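Local structure of protein kinase, putative (Bodo saltans, 6TLY) at residues A[11-16]-A[78-83]; A[28-33]-A[55-60]. The protein is a putative protein kinase of the kinetoplastid kinetochore, KKT2, whose zinc-binding central domain, the part described here, probably serves in centromere localization. One frame throughout, in Å; residues are numbered along the deposited sequence.

Interaction 1 (A[11-16]-A[78-83]); sequences CMNRHK and CGKKFP. With ZN (zinc ion), chain B; ZN (zinc ion), chain D; SO4 (sulfate ion), chain F.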
ATOM      1  N   CYS A  11      -5.349   0.245   4.076  1.00 22.58           N
ATOM      2  CA  CYS A  11      -4.949   0.044   2.670  1.00 22.69           C
ATOM      3  C   CYS A  11      -6.199   0.038   1.773  1.00 22.86           C
ATOM      4  O   CYS A  11      -7.276   0.255   2.246  1.00 23.62           O
ATOM      5  CB  CYS A  11      -4.225  -1.282   2.536  1.00 22.75           C
ATOM      6  SG  CYS A  11      -5.382  -2.649   2.728  1.00 23.25           S
ATOM      7  N   MET A  12      -6.033  -0.228   0.485  1.00 22.49           N
ATOM      8  CA  MET A  12      -7.183  -0.220  -0.427  1.00 23.11           C
ATOM      9  C   MET A  12      -8.154  -1.363  -0.150  1.00 23.22           C
ATOM     10  O   MET A  12      -9.310  -1.277  -0.577  1.00 23.51           O
ATOM     11  CB  MET A  12      -6.748  -0.321  -1.906  1.00 23.87           C
ATOM     12  CG  MET A  12      -5.637   0.617  -2.290  1.00 26.64           C
ATOM     13  SD  MET A  12      -5.168   0.387  -4.020  1.00 26.76           S
ATOM     14  CE  MET A  12      -6.339   1.463  -4.799  1.00 26.39           C
ATOM     15  N   ASN A  13      -7.683  -2.445   0.494  1.00 22.01           N
ATOM     16  CA  ASN A  13      -8.521  -3.598   0.794  1.00 23.21           C
ATOM     17  C   ASN A  13      -8.959  -3.673   2.262  1.00 24.96           C
ATOM     18  O   ASN A  13      -9.200  -4.761   2.777  1.00 25.16           O
ATOM     19  CB  ASN A  13      -7.830  -4.873   0.333  1.00 23.11           C
ATOM     20  CG  ASN A  13      -7.633  -4.822  -1.169  1.00 23.68           C
ATOM     21  OD1 ASN A  13      -8.606  -4.781  -1.929  1.00 23.21           O
ATOM     22  ND2 ASN A  13      -6.388  -4.775  -1.638  1.00 22.87           N
ATOM     23  N   ARG A  14      -9.028  -2.506   2.913  1.00 25.50           N
ATOM     24  CA  ARG A  14      -9.493  -2.254   4.273  1.00 27.02           C
ATOM     25  C   ARG A  14      -8.733  -2.984   5.398  1.00 26.90           C
ATOM     26  O   ARG A  14      -9.334  -3.240   6.431  1.00 28.27           O
ATOM     27  CB  ARG A  14     -11.007  -2.511   4.380  1.00 29.56           C
ATOM     28  CG  ARG A  14     -11.777  -1.632   3.407  1.00 35.42           C
ATOM     29  CD  ARG A  14     -13.290  -1.708   3.572  1.00 40.61           C
ATOM     30  NE  ARG A  14     -13.974  -0.876   2.577  1.00 45.05           N
ATOM     31  CZ  ARG A  14     -14.169   0.435   2.701  1.00 48.83           C
ATOM     32  NH1 ARG A  14     -13.740   1.080   3.783  1.00 48.50           N
ATOM     33  NH2 ARG A  14     -14.788   1.114   1.742  1.00 49.23           N
ATOM     34  N   HIS A  15      -7.434  -3.217   5.238  1.00 24.91           N
ATOM     35  CA  HIS A  15      -6.611  -3.792   6.329  1.00 24.21           C
ATOM     36  C   HIS A  15      -5.927  -2.637   7.056  1.00 24.56           C
ATOM     37  O   HIS A  15      -5.671  -1.615   6.431  1.00 24.15           O
ATOM     38  CB  HIS A  15      -5.500  -4.721   5.829  1.00 24.12           C
ATOM     39  CG  HIS A  15      -5.941  -5.796   4.905  1.00 26.30           C
ATOM     40  ND1 HIS A  15      -5.532  -5.861   3.619  1.00 26.29           N
ATOM     41  CD2 HIS A  15      -6.763  -6.843   5.085  1.00 28.08           C
ATOM     42  CE1 HIS A  15      -6.088  -6.885   3.037  1.00 28.09           C
ATOM     43  NE2 HIS A  15      -6.848  -7.500   3.902  1.00 28.66           N
ATOM     44  N   LYS A  16      -5.617  -2.830   8.327  1.00 24.93           N
ATOM     45  CA  LYS A  16      -4.884  -1.782   9.068  1.00 26.24           C
ATOM     46  C   LYS A  16      -3.430  -1.770   8.565  1.00 26.73           C
ATOM     47  O   LYS A  16      -2.891  -2.817   8.325  1.00 28.37           O
ATOM     48  CB  LYS A  16      -4.989  -2.016  10.578  1.00 29.28           C
ATOM     49  CG  LYS A  16      -3.888  -1.363  11.402  1.00 35.23           C
ATOM     50  CD  LYS A  16      -4.123  -1.202  12.865  1.00 41.43           C
ATOM     51  CE  LYS A  16      -2.938  -0.548  13.546  1.00 46.91           C
ATOM     52  NZ  LYS A  16      -3.298   0.055  14.848  1.00 49.69           N
ATOM     53  N   CYS A  78     -10.083 -12.741  -7.472  1.00 29.11           N
ATOM     54  CA  CYS A  78     -10.292 -12.678  -6.016  1.00 29.44           C
ATOM     55  C   CYS A  78     -10.933 -11.379  -5.515  1.00 29.90           C
ATOM     56  O   CYS A  78     -11.296 -11.296  -4.345  1.00 30.75           O
ATOM     57  CB  CYS A  78      -8.994 -12.969  -5.273  1.00 29.29           C
ATOM     58  SG  CYS A  78      -7.723 -11.688  -5.457  1.00 28.19           S
ATOM     59  N   GLY A  79     -11.022 -10.369  -6.372  1.00 28.92           N
ATOM     60  CA  GLY A  79     -11.608  -9.080  -6.038  1.00 27.85           C
ATOM     61  C   GLY A  79     -10.643  -8.073  -5.429  1.00 26.06           C
ATOM     62  O   GLY A  79     -11.029  -6.942  -5.173  1.00 25.31           O
ATOM     63  N   LYS A  80      -9.409  -8.471  -5.155  1.00 25.06           N
ATOM     64  CA  LYS A  80      -8.409  -7.596  -4.524  1.00 25.30           C
ATOM     65  C   LYS A  80      -8.103  -6.350  -5.378  1.00 23.83           C
ATOM     66  O   LYS A  80      -7.969  -6.461  -6.597  1.00 23.64           O
ATOM     67  CB  LYS A  80      -7.132  -8.401  -4.291  1.00 28.18           C
ATOM     68  CG  LYS A  80      -6.228  -7.896  -3.195  1.00 34.78           C
ATOM     69  CD  LYS A  80      -5.272  -9.023  -2.801  1.00 41.42           C
ATOM     70  CE  LYS A  80      -4.408  -8.676  -1.611  1.00 46.82           C
ATOM     71  NZ  LYS A  80      -3.140  -9.464  -1.626  1.00 50.05           N
ATOM     72  N   LYS A  81      -7.995  -5.182  -4.725  1.00 22.65           N
ATOM     73  CA  LYS A  81      -7.707  -3.883  -5.336  1.00 22.64           C
ATOM     74  C   LYS A  81      -6.221  -3.550  -5.255  1.00 21.28           C
ATOM     75  O   LYS A  81      -5.557  -3.854  -4.249  1.00 20.42           O
ATOM     76  CB  LYS A  81      -8.502  -2.763  -4.647  1.00 24.96           C
ATOM     77  CG  LYS A  81     -10.017  -2.963  -4.699  1.00 29.97           C
ATOM     78  CD  LYS A  81     -10.715  -1.962  -3.791  1.00 36.18           C
ATOM     79  CE  LYS A  81     -12.170  -2.317  -3.579  1.00 40.85           C
ATOM     80  NZ  LYS A  81     -12.900  -2.434  -4.868  1.00 44.67           N
ATOM     81  N   PHE A  82      -5.716  -2.884  -6.304  1.00 20.84           N
ATOM     82  CA  PHE A  82      -4.312  -2.482  -6.439  1.00 21.33           C
ATOM     83  C   PHE A  82      -4.209  -1.034  -6.958  1.00 21.04           C
ATOM     84  O   PHE A  82      -5.085  -0.559  -7.684  1.00 20.95           O
ATOM     85  CB  PHE A  82      -3.581  -3.437  -7.402  1.00 22.02           C
ATOM     86  CG  PHE A  82      -3.608  -4.860  -6.906  1.00 24.28           C
ATOM     87  CD1 PHE A  82      -2.705  -5.293  -5.948  1.00 25.75           C
ATOM     88  CD2 PHE A  82      -4.558  -5.752  -7.366  1.00 25.16           C
ATOM     89  CE1 PHE A  82      -2.772  -6.580  -5.439  1.00 26.78           C
ATOM     90  CE2 PHE A  82      -4.609  -7.048  -6.865  1.00 27.02           C
ATOM     91  CZ  PHE A  82      -3.717  -7.453  -5.908  1.00 26.49           C
ATOM     92  N   PRO A  83      -3.145  -0.307  -6.582  1.00 21.04           N
ATOM     93  CA  PRO A  83      -3.021   1.085  -7.041  1.00 21.24           C
ATOM     94  C   PRO A  83      -2.496   1.254  -8.469  1.00 22.06           C
ATOM     95  O   PRO A  83      -2.478   2.383  -8.961  1.00 23.25           O
ATOM     96  CB  PRO A  83      -2.045   1.690  -6.024  1.00 21.40           C
ATOM     97  CG  PRO A  83      -1.128   0.539  -5.694  1.00 22.23           C
ATOM     98  CD  PRO A  83      -2.033  -0.692  -5.693  1.00 21.22           C
TER
HETATM   99 ZN    ZN B 701      -4.067  -4.723   2.701  0.66 24.49          ZN
HETATM  100 ZN    ZN D 703      -6.400 -12.275  -7.268  0.56 27.27          ZN
HETATM  101  S   SO4 F 705      -8.286 -10.607   5.690  0.50 44.15           S
HETATM  102  O1  SO4 F 705      -8.537 -11.904   6.327  0.50 44.18           O
HETATM  103  O2  SO4 F 705      -8.017  -9.599   6.715  0.50 43.77           O
HETATM  104  O3  SO4 F 705      -9.449 -10.174   4.918  0.50 44.02           O
HETATM  105  O4  SO4 F 705      -7.122 -10.733   4.803  0.50 44.04           O
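Asn-13 grips the backbone of Lys-81 with both ends of its carboxamide. Lys-81 N gives a hydrogen bond to Asn-13 OD1 (2.9 Å, N-H...O 164°), on a lone pair in the carbonyl plane. Asn-13 ND2 returns one to Lys-81 O, also 2.9 Å, again in the carbonyl plane and on a lone pair. This second partner is tilted slightly from the plane of the Asn-13 amide. One flat side chain thus satisfies both the N-H and the C=O of one residue, which fixes the rotation of the amide. The Lys-80 chain crosses the amide at about a right angle, with Lys-80 CG 3.5 Å from Asn-13 ND2. Its ammonium goes elsewhere, to the carbonyl of Lys-53.

Met-12 makes the apolar half. Its sulfur lies by the Phe-82/Pro-83 peptide, with Met-12 SD 3.7 Å from Pro-83 CD. A bend at chi3 (86°) lets CE turn toward Phe-82 O. The first carbons of Lys-81 also touch the turn, with Lys-81 CD 3.6 Å from Met-12 O, before the chain leads away.

A type I turn from Cys-11 to Arg-14 presents Met-12 and Asn-13. Zinc holds the base of this turn through Cys-11 SG and His-15 ND1, the latter 2.1 Å from the metal; Cys-51 and Cys-54 complete the site. Cys-11 SG also accepts a hydrogen bond from His-15 N at 3.3 Å and, weakly, one from Asn-13 N. Across the contact, Cys-78 SG binds a different zinc with Cys-75, His-91 and Cys-95. The contact therefore joins the C1-like part of the central domain to its C2H2-type finger. Since the two Asn-13 bonds end on main-chain atoms, the polar part of the contact rests on the Lys-81 backbone and does not use its ammonium group.

Interaction 2 (A[28-33]-A[55-60]); sequences KGFDCN and DYDVCN. With ZN (zinc ion), chain C.
Residues 30-33 and 55-59 run at 91° to each other, and the two segments come nearest at Cys-32 and Val-58, whose CA atoms are 4.8 Å apart. One main-chain bond joins them: Asn-33 N gives its hydrogen to Asp-57 O at 2.9 Å. Asn-33 then answers with its side chain. Asn-33 OD1 accepts Asp-57 N at 3.0 Å in a straight bond (171°), but the donor stands above the carbonyl plane, not on a lone pair. OD1 has a second partner in Lys-87. ND2 turns back to Asp-31 O, which lies close to the amide plane, and also reaches a water that bridges to Asp-57 OD2. The other carboxylate oxygen of Asp-57 pairs with Arg-50. With an alanine in place of Asn-33, Asp-57 N and Asp-31 O would probably lose these partners, and the bridging water its donor.

Both segments lie in the range assigned to the C1 domain family, consistent with a C1-like zinc fold, and each supplies one cysteine to a four-cysteine zinc site. Cys-32 SG and Cys-59 SG bind the metal, and Cys-35 and Cys-62 complete it. The Cys-32 sulfur has a second task: Cys-59 N gives Cys-32 SG a nearly straight hydrogen bond of 3.3 Å. With SG anti to the backbone N (chi1 -180°), Cys-32 extends its sulfur to both the metal and that N-H. Cys-59 is also the N-cap residue of helix 60-65.

Earlier in the segment, Phe-30 turns one ring face to Asp-57. Asp-57 CB sits over that face, offset toward the rim, in a CH-pi contact 3.8 Å from the Phe-30 ring centroid. The carboxylate beyond it is inclined to the ring. Cys-59 N meets the ring at its edge, while Met-48 and Met-39 provide neighbouring side chains.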
ATOM      1  N   LYS A  28      15.481  -0.453  -0.432  1.00 37.62           N
ATOM      2  CA  LYS A  28      15.458   0.186  -1.755  1.00 38.03           C
ATOM      3  C   LYS A  28      14.493   1.383  -1.853  1.00 37.23           C
ATOM      4  O   LYS A  28      14.578   2.164  -2.795  1.00 38.48           O
ATOM      5  CB  LYS A  28      15.107  -0.840  -2.845  1.00 40.78           C
ATOM      6  N   GLY A  29      13.582   1.505  -0.910  1.00 35.41           N
ATOM      7  CA  GLY A  29      12.602   2.576  -0.941  1.00 33.84           C
ATOM      8  C   GLY A  29      11.477   2.271  -1.906  1.00 31.39           C
ATOM      9  O   GLY A  29      11.391   1.168  -2.462  1.00 31.83           O
ATOM     10  N   PHE A  30      10.613   3.256  -2.121  1.00 28.28           N
ATOM     11  CA  PHE A  30       9.458   3.075  -2.991  1.00 26.34           C
ATOM     12  C   PHE A  30       8.963   4.415  -3.447  1.00 24.00           C
ATOM     13  O   PHE A  30       9.315   5.435  -2.861  1.00 24.03           O
ATOM     14  CB  PHE A  30       8.323   2.372  -2.201  1.00 26.05           C
ATOM     15  CG  PHE A  30       7.779   3.184  -1.042  1.00 25.84           C
ATOM     16  CD1 PHE A  30       8.431   3.210   0.174  1.00 26.51           C
ATOM     17  CD2 PHE A  30       6.634   3.951  -1.186  1.00 26.81           C
ATOM     18  CE1 PHE A  30       7.937   3.966   1.223  1.00 27.03           C
ATOM     19  CE2 PHE A  30       6.152   4.721  -0.136  1.00 27.05           C
ATOM     20  CZ  PHE A  30       6.804   4.718   1.057  1.00 26.73           C
ATOM     21  N   ASP A  31       8.096   4.420  -4.450  1.00 22.31           N
ATOM     22  CA  ASP A  31       7.411   5.626  -4.860  1.00 22.58           C
ATOM     23  C   ASP A  31       6.031   5.488  -4.220  1.00 22.27           C
ATOM     24  O   ASP A  31       5.327   4.488  -4.479  1.00 21.68           O
ATOM     25  CB  ASP A  31       7.296   5.677  -6.385  1.00 25.27           C
ATOM     26  CG  ASP A  31       8.641   5.860  -7.061  1.00 32.96           C
ATOM     27  OD1 ASP A  31       9.468   6.648  -6.541  1.00 32.90           O
ATOM     28  OD2 ASP A  31       8.872   5.213  -8.110  1.00 37.52           O
ATOM     29  N   CYS A  32       5.577   6.497  -3.418  1.00 21.76           N
ATOM     30  CA  CYS A  32       4.264   6.440  -2.758  1.00 21.73           C
ATOM     31  C   CYS A  32       3.177   5.955  -3.675  1.00 21.06           C
ATOM     32  O   CYS A  32       3.059   6.485  -4.779  1.00 21.44           O
ATOM     33  CB  CYS A  32       3.873   7.777  -2.140  1.00 22.66           C
ATOM     34  SG  CYS A  32       2.265   7.735  -1.311  1.00 22.89           S
ATOM     35  N   ASN A  33       2.438   4.925  -3.253  1.00 19.69           N
ATOM     36  CA  ASN A  33       1.419   4.355  -4.125  1.00 19.64           C
ATOM     37  C   ASN A  33       0.228   5.302  -4.380  1.00 21.25           C
ATOM     38  O   ASN A  33      -0.558   5.046  -5.297  1.00 22.34           O
ATOM     39  CB  ASN A  33       0.970   3.031  -3.607  1.00 18.80           C
ATOM     40  CG  ASN A  33       2.027   1.942  -3.565  1.00 20.54           C
ATOM     41  OD1 ASN A  33       1.726   0.824  -3.190  1.00 21.31           O
ATOM     42  ND2 ASN A  33       3.288   2.220  -3.956  1.00 20.67           N
ATOM     43  N   ASP A  55       1.039  -5.517  -0.510  1.00 23.89           N
ATOM     44  CA  ASP A  55       2.232  -4.868  -1.113  1.00 23.19           C
ATOM     45  C   ASP A  55       1.840  -3.411  -1.440  1.00 22.94           C
ATOM     46  O   ASP A  55       1.922  -2.976  -2.589  1.00 23.13           O
ATOM     47  CB  ASP A  55       2.738  -5.593  -2.378  1.00 24.58           C
ATOM     48  CG  ASP A  55       3.989  -4.943  -2.947  1.00 28.70           C
ATOM     49  OD1 ASP A  55       4.805  -4.437  -2.154  1.00 29.23           O
ATOM     50  OD2 ASP A  55       4.137  -4.923  -4.182  1.00 31.38           O
ATOM     51  N   TYR A  56       1.304  -2.736  -0.436  1.00 21.49           N
ATOM     52  CA  TYR A  56       0.801  -1.355  -0.554  1.00 20.80           C
ATOM     53  C   TYR A  56       1.636  -0.461   0.356  1.00 21.30           C
ATOM     54  O   TYR A  56       1.631  -0.681   1.532  1.00 21.91           O
ATOM     55  CB  TYR A  56      -0.666  -1.309  -0.151  1.00 20.35           C
ATOM     56  CG  TYR A  56      -1.360   0.002  -0.366  1.00 20.00           C
ATOM     57  CD1 TYR A  56      -1.551   0.512  -1.631  1.00 20.76           C
ATOM     58  CD2 TYR A  56      -1.849   0.723   0.700  1.00 20.55           C
ATOM     59  CE1 TYR A  56      -2.228   1.697  -1.841  1.00 21.44           C
ATOM     60  CE2 TYR A  56      -2.526   1.911   0.509  1.00 21.09           C
ATOM     61  CZ  TYR A  56      -2.708   2.411  -0.760  1.00 21.81           C
ATOM     62  OH  TYR A  56      -3.385   3.568  -0.926  1.00 23.14           O
ATOM     63  N   ASP A  57       2.329   0.489  -0.252  1.00 19.88           N
ATOM     64  CA  ASP A  57       3.232   1.421   0.427  1.00 20.09           C
ATOM     65  C   ASP A  57       2.775   2.841   0.257  1.00 20.08           C
ATOM     66  O   ASP A  57       2.580   3.275  -0.869  1.00 20.45           O
ATOM     67  CB  ASP A  57       4.611   1.351  -0.237  1.00 22.20           C
ATOM     68  CG  ASP A  57       5.286   0.030  -0.048  1.00 26.66           C
ATOM     69  OD1 ASP A  57       5.211  -0.505   1.067  1.00 26.75           O
ATOM     70  OD2 ASP A  57       5.863  -0.491  -1.037  1.00 28.08           O
ATOM     71  N   VAL A  58       2.589   3.530   1.344  1.00 19.50           N
ATOM     72  CA  VAL A  58       2.190   4.974   1.300  0.50 19.94           C
ATOM     73  C   VAL A  58       3.084   5.888   2.216  1.00 20.21           C
ATOM     74  O   VAL A  58       3.562   5.597   3.429  1.00 20.74           O
ATOM     75  CB  VAL A  58       0.694   5.095   1.645  0.50 20.95           C
ATOM     76  CG1 VAL A  58       0.392   4.664   3.062  0.50 20.86           C
ATOM     77  CG2 VAL A  58       0.138   6.477   1.390  0.50 21.93           C
ATOM     78  N   CYS A  59       3.287   7.139   1.755  1.00 20.02           N
ATOM     79  CA  CYS A  59       4.061   8.106   2.565  1.00 20.54           C
ATOM     80  C   CYS A  59       3.204   8.541   3.787  1.00 20.98           C
ATOM     81  O   CYS A  59       1.984   8.363   3.777  1.00 20.49           O
ATOM     82  CB  CYS A  59       4.510   9.312   1.723  1.00 21.25           C
ATOM     83  SG  CYS A  59       3.193  10.503   1.317  1.00 23.60           S
ATOM     84  N   ASN A  60       3.835   9.124   4.832  1.00 21.43           N
ATOM     85  CA  ASN A  60       3.083   9.534   6.010  1.00 22.95           C
ATOM     86  C   ASN A  60       2.037  10.602   5.676  1.00 24.26           C
ATOM     87  O   ASN A  60       0.978  10.610   6.295  1.00 24.27           O
ATOM     88  CB  ASN A  60       4.009  10.026   7.109  1.00 25.24           C
ATOM     89  CG  ASN A  60       4.933  11.132   6.661  1.00 29.38           C
ATOM     90  OD1 ASN A  60       5.830  10.932   5.840  1.00 29.63           O
ATOM     91  ND2 ASN A  60       4.738  12.339   7.201  1.00 31.91           N
TER
HETATM   92 ZN    ZN C 702       2.097  10.022  -0.693  0.69 24.18          ZN
HETATM   93  O   HOH W   1       5.463   0.146  -3.727  1.00 24.70           O

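Interaction 2 is nested inside the loop closed by interaction 1, and their centres lie 15 Å apart. Tyr-56 is the main link between them. Met-12 CG touches Tyr-56 CE1 at 3.6 Å, and Cys-11 CB lies 3.6 Å from Tyr-56 CD2. Pro-83 packs on the same ring and also reaches segment 28-33, with Pro-83 CB 3.7 Å from Asn-33 O. Together the two contacts include ligands of all three zinc sites. The zinc ion of Cys-11 and His-15 lies about 13 Å from that of Cys-78 and about 16 Å from that of Cys-32 and Cys-59. Lys-87, from helix 85-93, also bonds to the carbonyl of Asp-55, so the C2H2-type finger meets interaction 2 directly.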